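Local coordinates for protein glutaredoxin 2 (Salmonella enterica subsp. enterica serovar Typhimurium, PDB 3IR4) that binds glutathione and probably uses it, with a thioredoxin-type pair of cysteines, to reduce disulfides, in a fold shared with glutathione S-transferases, at residues Pro87-Trp92 and Arg155-Leu160; Lys159-Pro164 and Thr195-Tyr200. One frame throughout, in Å; residues are numbered along the deposited sequence. Where two conformers were deposited one is given.

Overall arrangement
Both contacts lie in the all-helical C-terminal domain, of the glutathione S-transferase type, and both use the end of helix 143-160. Interaction 1 packs that end against the start of helix 87-97; interaction 2 takes the chain as it leaves the same helix and lays it along the start of helix 195-208. They share Lys-159 and Leu-160, and their centres are about 10 Å apart. Between them Leu-157 CD2 lies 4.2 Å from Val-197 CG2, and Asp-158 OD1 makes weak hydrogen bonds to the amides of Lys-196 and Val-197. Helix 173-185 touches side chains of both. None of the segments supplies a residue to the glutathione pocket, whose helical-domain members are Tyr-124 and Lys-128.

Interaction 1: Pro87-Trp92 and Arg155-Leu160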
ATOM      1  N   PRO A  87     -11.860  16.349   1.464  1.00  6.95           N
ATOM      2  CA  PRO A  87     -10.866  16.936   0.595  1.00  7.88           C
ATOM      3  C   PRO A  87      -9.511  17.172   1.294  1.00  7.36           C
ATOM      4  O   PRO A  87      -8.463  17.156   0.621  1.00  8.12           O
ATOM      5  CB  PRO A  87     -11.516  18.255   0.189  1.00  8.59           C
ATOM      6  CG  PRO A  87     -12.977  17.950   0.205  1.00 10.65           C
ATOM      7  CD  PRO A  87     -13.120  17.113   1.445  1.00  8.55           C
ATOM      8  N   ALA A  88      -9.527  17.450   2.597  1.00  6.68           N
ATOM      9  CA  ALA A  88      -8.284  17.644   3.350  1.00  7.16           C
ATOM     10  C   ALA A  88      -7.387  16.404   3.310  1.00  7.13           C
ATOM     11  O   ALA A  88      -6.151  16.518   3.298  1.00  7.46           O
ATOM     12  CB  ALA A  88      -8.546  18.071   4.803  1.00  8.60           C
ATOM     13  N   ILE A  89      -7.983  15.214   3.300  1.00  6.49           N
ATOM     14  CA  ILE A  89      -7.216  13.968   3.270  1.00  6.72           C
ATOM     15  C   ILE A  89      -6.579  13.785   1.890  1.00  6.54           C
ATOM     16  O   ILE A  89      -5.421  13.442   1.777  1.00  7.37           O
ATOM     17  CB  ILE A  89      -8.079  12.761   3.680  1.00  7.78           C
ATOM     18  CG1 ILE A  89      -8.501  12.901   5.159  1.00  8.07           C
ATOM     19  CG2 ILE A  89      -7.347  11.456   3.445  1.00  8.52           C
ATOM     20  CD1 ILE A  89      -7.430  12.799   6.193  1.00 10.39           C
ATOM     21  N   GLU A  90      -7.329  14.059   0.827  1.00  7.07           N
ATOM     22  CA  GLU A  90      -6.796  13.967  -0.520  1.00  7.90           C
ATOM     23  C   GLU A  90      -5.588  14.917  -0.646  1.00  7.21           C
ATOM     24  O   GLU A  90      -4.571  14.555  -1.207  1.00  7.85           O
ATOM     25  CB  GLU A  90      -7.879  14.282  -1.546  1.00  9.50           C
ATOM     26  CG  GLU A  90      -7.436  14.222  -2.991  1.00 14.64           C
ATOM     27  CD  GLU A  90      -8.544  14.648  -3.944  1.00 21.97           C
ATOM     28  OE1 GLU A  90      -9.048  15.790  -3.793  1.00 24.02           O
ATOM     29  OE2 GLU A  90      -8.896  13.860  -4.841  1.00 26.70           O
ATOM     30  N   GLU A  91      -5.711  16.111  -0.097  1.00  7.38           N
ATOM     31  CA  GLU A  91      -4.651  17.115  -0.176  1.00  7.91           C
ATOM     32  C   GLU A  91      -3.424  16.693   0.630  1.00  7.60           C
ATOM     33  O   GLU A  91      -2.287  16.797   0.151  1.00  7.06           O
ATOM     34  CB  GLU A  91      -5.195  18.449   0.327  1.00  8.54           C
ATOM     35  CG  GLU A  91      -4.201  19.584   0.531  1.00 12.92           C
ATOM     36  CD  GLU A  91      -4.878  20.852   1.131  1.00 19.64           C
ATOM     37  OE1 GLU A  91      -5.341  20.859   2.312  1.00 21.56           O
ATOM     38  OE2 GLU A  91      -4.930  21.869   0.420  1.00 26.08           O
ATOM     39  N   TRP A  92      -3.653  16.149   1.819  1.00  6.91           N
ATOM     40  CA  TRP A  92      -2.567  15.701   2.677  1.00  7.12           C
ATOM     41  C   TRP A  92      -1.814  14.568   1.987  1.00  5.88           C
ATOM     42  O   TRP A  92      -0.584  14.551   1.972  1.00  6.90           O
ATOM     43  CB  TRP A  92      -3.141  15.253   4.025  1.00  7.41           C
ATOM     44  CG  TRP A  92      -2.106  14.935   5.056  1.00  7.40           C
ATOM     45  CD1 TRP A  92      -1.561  15.792   5.966  1.00  7.78           C
ATOM     46  CD2 TRP A  92      -1.487  13.679   5.276  1.00  6.71           C
ATOM     47  NE1 TRP A  92      -0.638  15.144   6.732  1.00  7.51           N
ATOM     48  CE2 TRP A  92      -0.558  13.844   6.312  1.00  6.62           C
ATOM     49  CE3 TRP A  92      -1.618  12.428   4.683  1.00  7.40           C
ATOM     50  CZ2 TRP A  92       0.209  12.792   6.794  1.00  6.94           C
ATOM     51  CZ3 TRP A  92      -0.834  11.387   5.149  1.00  7.72           C
ATOM     52  CH2 TRP A  92       0.076  11.581   6.181  1.00  8.04           C
ATOM     53  N   ARG A 155       1.390  14.880  12.525  0.70  6.50           N
ATOM     54  CA  ARG A 155       0.705  15.591  13.602  0.70  7.57           C
ATOM     55  C   ARG A 155      -0.600  16.254  13.101  0.70  7.40           C
ATOM     56  O   ARG A 155      -1.569  16.326  13.840  0.70  8.98           O
ATOM     57  CB  ARG A 155       1.618  16.591  14.312  0.70  9.84           C
ATOM     58  CG  ARG A 155       2.721  15.935  15.140  0.70 12.79           C
ATOM     59  CD  ARG A 155       3.377  16.872  16.121  0.70 14.97           C
ATOM     60  NE  ARG A 155       3.792  18.127  15.494  0.70 18.49           N
ATOM     61  CZ  ARG A 155       4.961  18.326  14.888  0.70 21.11           C
ATOM     62  NH1 ARG A 155       5.230  19.513  14.351  0.70 21.33           N
ATOM     63  NH2 ARG A 155       5.864  17.354  14.814  0.70 23.08           N
ATOM     64  N   LEU A 156      -0.620  16.743  11.865  1.00  7.59           N
ATOM     65  CA  LEU A 156      -1.862  17.303  11.308  1.00  7.35           C
ATOM     66  C   LEU A 156      -2.833  16.153  11.040  1.00  7.17           C
ATOM     67  O   LEU A 156      -4.001  16.233  11.369  1.00  7.76           O
ATOM     68  CB  LEU A 156      -1.606  18.139  10.059  1.00  8.06           C
ATOM     69  CG  LEU A 156      -2.876  18.666   9.359  1.00  9.61           C
ATOM     70  CD1 LEU A 156      -3.752  19.539  10.260  1.00 12.73           C
ATOM     71  CD2 LEU A 156      -2.499  19.435   8.094  1.00 12.21           C
ATOM     72  N   LEU A 157      -2.351  15.088  10.400  1.00  6.78           N
ATOM     73  CA  LEU A 157      -3.204  13.947  10.112  1.00  5.43           C
ATOM     74  C   LEU A 157      -3.919  13.442  11.365  1.00  6.00           C
ATOM     75  O   LEU A 157      -5.101  13.107  11.349  1.00  6.67           O
ATOM     76  CB  LEU A 157      -2.421  12.785   9.487  1.00  5.71           C
ATOM     77  CG  LEU A 157      -3.249  11.542   9.139  1.00  6.27           C
ATOM     78  CD1 LEU A 157      -4.239  11.804   8.030  1.00  8.22           C
ATOM     79  CD2 LEU A 157      -2.315  10.377   8.770  1.00  6.11           C
ATOM     80  N   ASP A 158      -3.203  13.431  12.465  1.00  5.87           N
ATOM     81  CA  ASP A 158      -3.751  13.000  13.737  1.00  6.42           C
ATOM     82  C   ASP A 158      -5.062  13.701  14.088  1.00  6.29           C
ATOM     83  O   ASP A 158      -5.957  13.110  14.670  1.00  8.60           O
ATOM     84  CB  ASP A 158      -2.708  13.268  14.828  1.00  6.27           C
ATOM     85  CG  ASP A 158      -3.072  12.648  16.154  1.00  8.06           C
ATOM     86  OD1 ASP A 158      -3.043  11.405  16.232  1.00  8.75           O
ATOM     87  OD2 ASP A 158      -3.319  13.414  17.128  1.00 10.79           O
ATOM     88  N   LYS A 159      -5.119  14.989  13.800  1.00  6.52           N
ATOM     89  CA  LYS A 159      -6.305  15.791  14.114  1.00  7.37           C
ATOM     90  C   LYS A 159      -7.473  15.550  13.162  1.00  8.06           C
ATOM     91  O   LYS A 159      -8.607  15.916  13.462  1.00  9.71           O
ATOM     92  CB  LYS A 159      -5.901  17.256  14.135  1.00  7.88           C
ATOM     93  CG  LYS A 159      -4.817  17.547  15.194  1.00  9.40           C
ATOM     94  CD  LYS A 159      -4.382  18.978  15.198  1.00 11.27           C
ATOM     95  CE  LYS A 159      -3.281  19.243  16.237  1.00 13.29           C
ATOM     96  NZ  LYS A 159      -2.022  18.451  15.996  1.00 15.30           N
ATOM     97  N   LEU A 160      -7.207  14.918  12.030  1.00  7.38           N
ATOM     98  CA  LEU A 160      -8.188  14.664  10.986  1.00  7.51           C
ATOM     99  C   LEU A 160      -8.776  13.266  11.019  1.00  7.89           C
ATOM    100  O   LEU A 160      -9.845  13.050  10.456  1.00  9.90           O
ATOM    101  CB  LEU A 160      -7.577  14.904   9.609  1.00  8.29           C
ATOM    102  CG  LEU A 160      -6.879  16.256   9.405  1.00 10.13           C
ATOM    103  CD1 LEU A 160      -6.332  16.294   7.966  1.00 11.90           C
ATOM    104  CD2 LEU A 160      -7.759  17.473   9.790  1.00 13.69           C
TER
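Two nearly antiparallel helices of the glutathione S-transferase-like C-terminal domain meet here, the start of helix 87-97 and the end of helix 143-160; the axes of the segments 87-92 and 155-160 approach to 11.0 Å, with 159° between their directions. Leu-157 lies over the indole of Trp-92: its CD2 makes a CH-pi contact 4.1 Å from the centroid of the six-membered ring, while CB sits above the same ring system, offset toward the rim. With CG anti to the backbone N (chi1 -173°), Trp-92 reaches across to the opposing helix. There Leu-156 CD2 comes near the indole plane, 4.3 Å from Trp-92 CD1 at the ring edge. The other methyl of Leu-157, CD1, meets Ile-89 CD1 at 3.8 Å, the two side chains crossing at about a right angle. Ile-89 CD1 also reaches Leu-160 CB at 4.0 Å, and the small Ala-88 lets Leu-160 CD1 approach its CB to 4.3 Å. Leu-178 of helix 173-185 touches both Trp-92 and Leu-157. The helices therefore join through branched aliphatic groups and an aromatic face, held by dispersion and exclusion of water, while the indole N-H is satisfied by the backbone oxygen of Asp-153.

Interaction 2: Lys159-Pro164 and Thr195-Tyr200; sequences KLIVQP and TKVADY
Lys-196 meets Ile-161 through its backbone, the carbonyl O lying 3.9 Å from Ile-161 CD1. Val-197 receives the same methyl: Ile-161 CD1 is 3.7 Å from Val-197 CA and 3.9 Å from Val-197 CG2. Ile-161 holds CG1 anti to its carbonyl carbon (chi1 -61°), which, with chi2 extended at 171°, sets CD1 against Val-197 and leaves CG2 for Tyr-200. A beta-branched isoleucine suits this place because it can meet both residues, three apart on the helix, at once. The contact thus ties the loop that leaves helix 143-160 to the start of helix 195-208, the last helix of the glutathione S-transferase-like C-terminal domain. At Asp-199 the proline ring rests against the helix backbone, Pro-164 CB packing 3.7 Å from Asp-199 O in van der Waals contact. Tyr-200, its side chain crossing that of Ile-161 at about a right angle, has CD2 3.9 Å from Ile-161 CG2. Gln-163 O approaches the ring edge in plane, 3.7 Å from Tyr-200 CD2, while Pro-164 O comes in obliquely at 3.4 Å from the same atom. Pro-164 O also receives a CA-H...O contact from Tyr-200 CA (3.6 Å) and a hydrogen bond from Asn-203 ND2. The phenol OH is hydrogen-bonded to Asp-175 OD1 of helix 173-185.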
ATOM      1  N   LYS A 159      -5.119  14.989  13.800  1.00  6.52           N
ATOM      2  CA  LYS A 159      -6.305  15.791  14.114  1.00  7.37           C
ATOM      3  C   LYS A 159      -7.473  15.550  13.162  1.00  8.06           C
ATOM      4  O   LYS A 159      -8.607  15.916  13.462  1.00  9.71           O
ATOM      5  CB  LYS A 159      -5.901  17.256  14.135  1.00  7.88           C
ATOM      6  CG  LYS A 159      -4.817  17.547  15.194  1.00  9.40           C
ATOM      7  CD  LYS A 159      -4.382  18.978  15.198  1.00 11.27           C
ATOM      8  CE  LYS A 159      -3.281  19.243  16.237  1.00 13.29           C
ATOM      9  NZ  LYS A 159      -2.022  18.451  15.996  1.00 15.30           N
ATOM     10  N   LEU A 160      -7.207  14.918  12.030  1.00  7.38           N
ATOM     11  CA  LEU A 160      -8.188  14.664  10.986  1.00  7.51           C
ATOM     12  C   LEU A 160      -8.776  13.266  11.019  1.00  7.89           C
ATOM     13  O   LEU A 160      -9.845  13.050  10.456  1.00  9.90           O
ATOM     14  CB  LEU A 160      -7.577  14.904   9.609  1.00  8.29           C
ATOM     15  CG  LEU A 160      -6.879  16.256   9.405  1.00 10.13           C
ATOM     16  CD1 LEU A 160      -6.332  16.294   7.966  1.00 11.90           C
ATOM     17  CD2 LEU A 160      -7.759  17.473   9.790  1.00 13.69           C
ATOM     18  N   ILE A 161      -8.105  12.311  11.654  1.00  7.18           N
ATOM     19  CA  ILE A 161      -8.628  10.955  11.716  1.00  6.53           C
ATOM     20  C   ILE A 161      -9.782  10.909  12.709  1.00  5.89           C
ATOM     21  O   ILE A 161      -9.592  11.081  13.902  1.00  6.77           O
ATOM     22  CB  ILE A 161      -7.548   9.942  12.096  1.00  5.84           C
ATOM     23  CG1 ILE A 161      -6.423   9.936  11.054  1.00  7.18           C
ATOM     24  CG2 ILE A 161      -8.136   8.540  12.248  1.00  7.18           C
ATOM     25  CD1 ILE A 161      -5.210   9.108  11.503  1.00  8.42           C
ATOM     26  N   VAL A 162     -10.976  10.607  12.205  1.00  5.40           N
ATOM     27  CA  VAL A 162     -12.143  10.627  13.065  1.00  6.16           C
ATOM     28  C   VAL A 162     -12.120   9.449  14.052  1.00  5.83           C
ATOM     29  O   VAL A 162     -12.396   9.656  15.236  1.00  7.14           O
ATOM     30  CB  VAL A 162     -13.442  10.635  12.232  1.00  6.59           C
ATOM     31  CG1 VAL A 162     -14.683  10.359  13.085  1.00  7.85           C
ATOM     32  CG2 VAL A 162     -13.578  11.963  11.467  1.00  7.25           C
ATOM     33  N   GLN A 163     -11.793   8.242  13.591  1.00  5.00           N
ATOM     34  CA  GLN A 163     -11.788   7.085  14.459  1.00  4.80           C
ATOM     35  C   GLN A 163     -10.894   6.009  13.843  1.00  4.47           C
ATOM     36  O   GLN A 163     -10.582   6.072  12.658  1.00  4.81           O
ATOM     37  CB  GLN A 163     -13.233   6.590  14.709  1.00  5.20           C
ATOM     38  CG  GLN A 163     -13.987   6.160  13.477  1.00  6.37           C
ATOM     39  CD  GLN A 163     -15.471   6.051  13.777  1.00  6.70           C
ATOM     40  OE1 GLN A 163     -16.143   7.077  13.970  1.00  8.52           O
ATOM     41  NE2 GLN A 163     -15.971   4.841  13.874  1.00  6.82           N
ATOM     42  N   PRO A 164     -10.510   4.983  14.633  1.00  4.53           N
ATOM     43  CA  PRO A 164      -9.498   4.050  14.139  1.00  5.07           C
ATOM     44  C   PRO A 164      -9.920   3.141  13.009  1.00  4.49           C
ATOM     45  O   PRO A 164      -9.063   2.502  12.402  1.00  5.31           O
ATOM     46  CB  PRO A 164      -9.180   3.186  15.364  1.00  7.00           C
ATOM     47  CG  PRO A 164      -9.676   3.927  16.508  1.00  7.68           C
ATOM     48  CD  PRO A 164     -10.724   4.841  16.075  1.00  5.33           C
ATOM     49  N   THR A 195      -0.862   9.488  18.475  1.00  5.84           N
ATOM     50  CA  THR A 195      -1.789   8.475  19.040  1.00  6.85           C
ATOM     51  C   THR A 195      -2.877   8.032  18.070  1.00  5.87           C
ATOM     52  O   THR A 195      -3.065   6.835  17.882  1.00  6.13           O
ATOM     53  CB  THR A 195      -2.438   9.004  20.310  1.00  8.19           C
ATOM     54  OG1 THR A 195      -1.406   9.276  21.239  1.00 12.66           O
ATOM     55  CG2 THR A 195      -3.464   7.994  20.892  1.00 11.22           C
ATOM     56  N   LYS A 196      -3.612   8.984  17.496  1.00  5.13           N
ATOM     57  CA  LYS A 196      -4.740   8.602  16.646  1.00  6.10           C
ATOM     58  C   LYS A 196      -4.235   7.938  15.363  1.00  5.30           C
ATOM     59  O   LYS A 196      -4.883   7.028  14.830  1.00  4.84           O
ATOM     60  CB  LYS A 196      -5.635   9.782  16.300  1.00  7.29           C
ATOM     61  CG  LYS A 196      -6.324  10.346  17.527  1.00 12.56           C
ATOM     62  CD  LYS A 196      -7.095  11.601  17.306  1.00 17.78           C
ATOM     63  CE  LYS A 196      -7.511  12.224  18.640  1.00 21.09           C
ATOM     64  NZ  LYS A 196      -8.325  13.396  18.360  1.00 24.04           N
ATOM     65  N   VAL A 197      -3.095   8.396  14.833  1.00  4.35           N
ATOM     66  CA  VAL A 197      -2.530   7.806  13.646  1.00  4.63           C
ATOM     67  C   VAL A 197      -2.127   6.370  13.938  1.00  4.14           C
ATOM     68  O   VAL A 197      -2.428   5.467  13.171  1.00  4.43           O
ATOM     69  CB  VAL A 197      -1.348   8.614  13.094  1.00  4.36           C
ATOM     70  CG1 VAL A 197      -0.847   7.951  11.806  1.00  5.61           C
ATOM     71  CG2 VAL A 197      -1.716  10.087  12.869  1.00  5.86           C
ATOM     72  N   ALA A 198      -1.431   6.171  15.055  1.00  4.63           N
ATOM     73  CA  ALA A 198      -1.002   4.824  15.456  1.00  4.80           C
ATOM     74  C   ALA A 198      -2.178   3.894  15.677  1.00  4.43           C
ATOM     75  O   ALA A 198      -2.160   2.727  15.270  1.00  4.68           O
ATOM     76  CB  ALA A 198      -0.147   4.861  16.717  1.00  6.05           C
ATOM     77  N   ASP A 199      -3.233   4.403  16.328  1.00  4.21           N
ATOM     78  CA  ASP A 199      -4.425   3.576  16.571  1.00  4.27           C
ATOM     79  C   ASP A 199      -5.132   3.166  15.290  1.00  3.96           C
ATOM     80  O   ASP A 199      -5.625   2.062  15.168  1.00  4.57           O
ATOM     81  CB  ASP A 199      -5.417   4.314  17.456  1.00  5.01           C
ATOM     82  CG  ASP A 199      -4.992   4.440  18.884  1.00  6.98           C
ATOM     83  OD1 ASP A 199      -4.020   3.791  19.308  1.00  9.25           O
ATOM     84  OD2 ASP A 199      -5.710   5.155  19.625  1.00  9.19           O
ATOM     85  N   TYR A 200      -5.205   4.101  14.359  1.00  3.61           N
ATOM     86  CA  TYR A 200      -5.824   3.832  13.044  1.00  4.20           C
ATOM     87  C   TYR A 200      -4.966   2.804  12.295  1.00  4.13           C
ATOM     88  O   TYR A 200      -5.476   1.817  11.757  1.00  4.43           O
ATOM     89  CB  TYR A 200      -5.933   5.159  12.274  1.00  4.16           C
ATOM     90  CG  TYR A 200      -6.407   5.005  10.855  1.00  4.24           C
ATOM     91  CD1 TYR A 200      -5.512   4.790   9.807  1.00  4.94           C
ATOM     92  CD2 TYR A 200      -7.755   5.019  10.563  1.00  4.33           C
ATOM     93  CE1 TYR A 200      -5.950   4.654   8.525  1.00  5.43           C
ATOM     94  CE2 TYR A 200      -8.199   4.876   9.266  1.00  4.03           C
ATOM     95  CZ  TYR A 200      -7.305   4.664   8.255  1.00  4.76           C
ATOM     96  OH  TYR A 200      -7.700   4.507   6.950  1.00  5.38           O
TER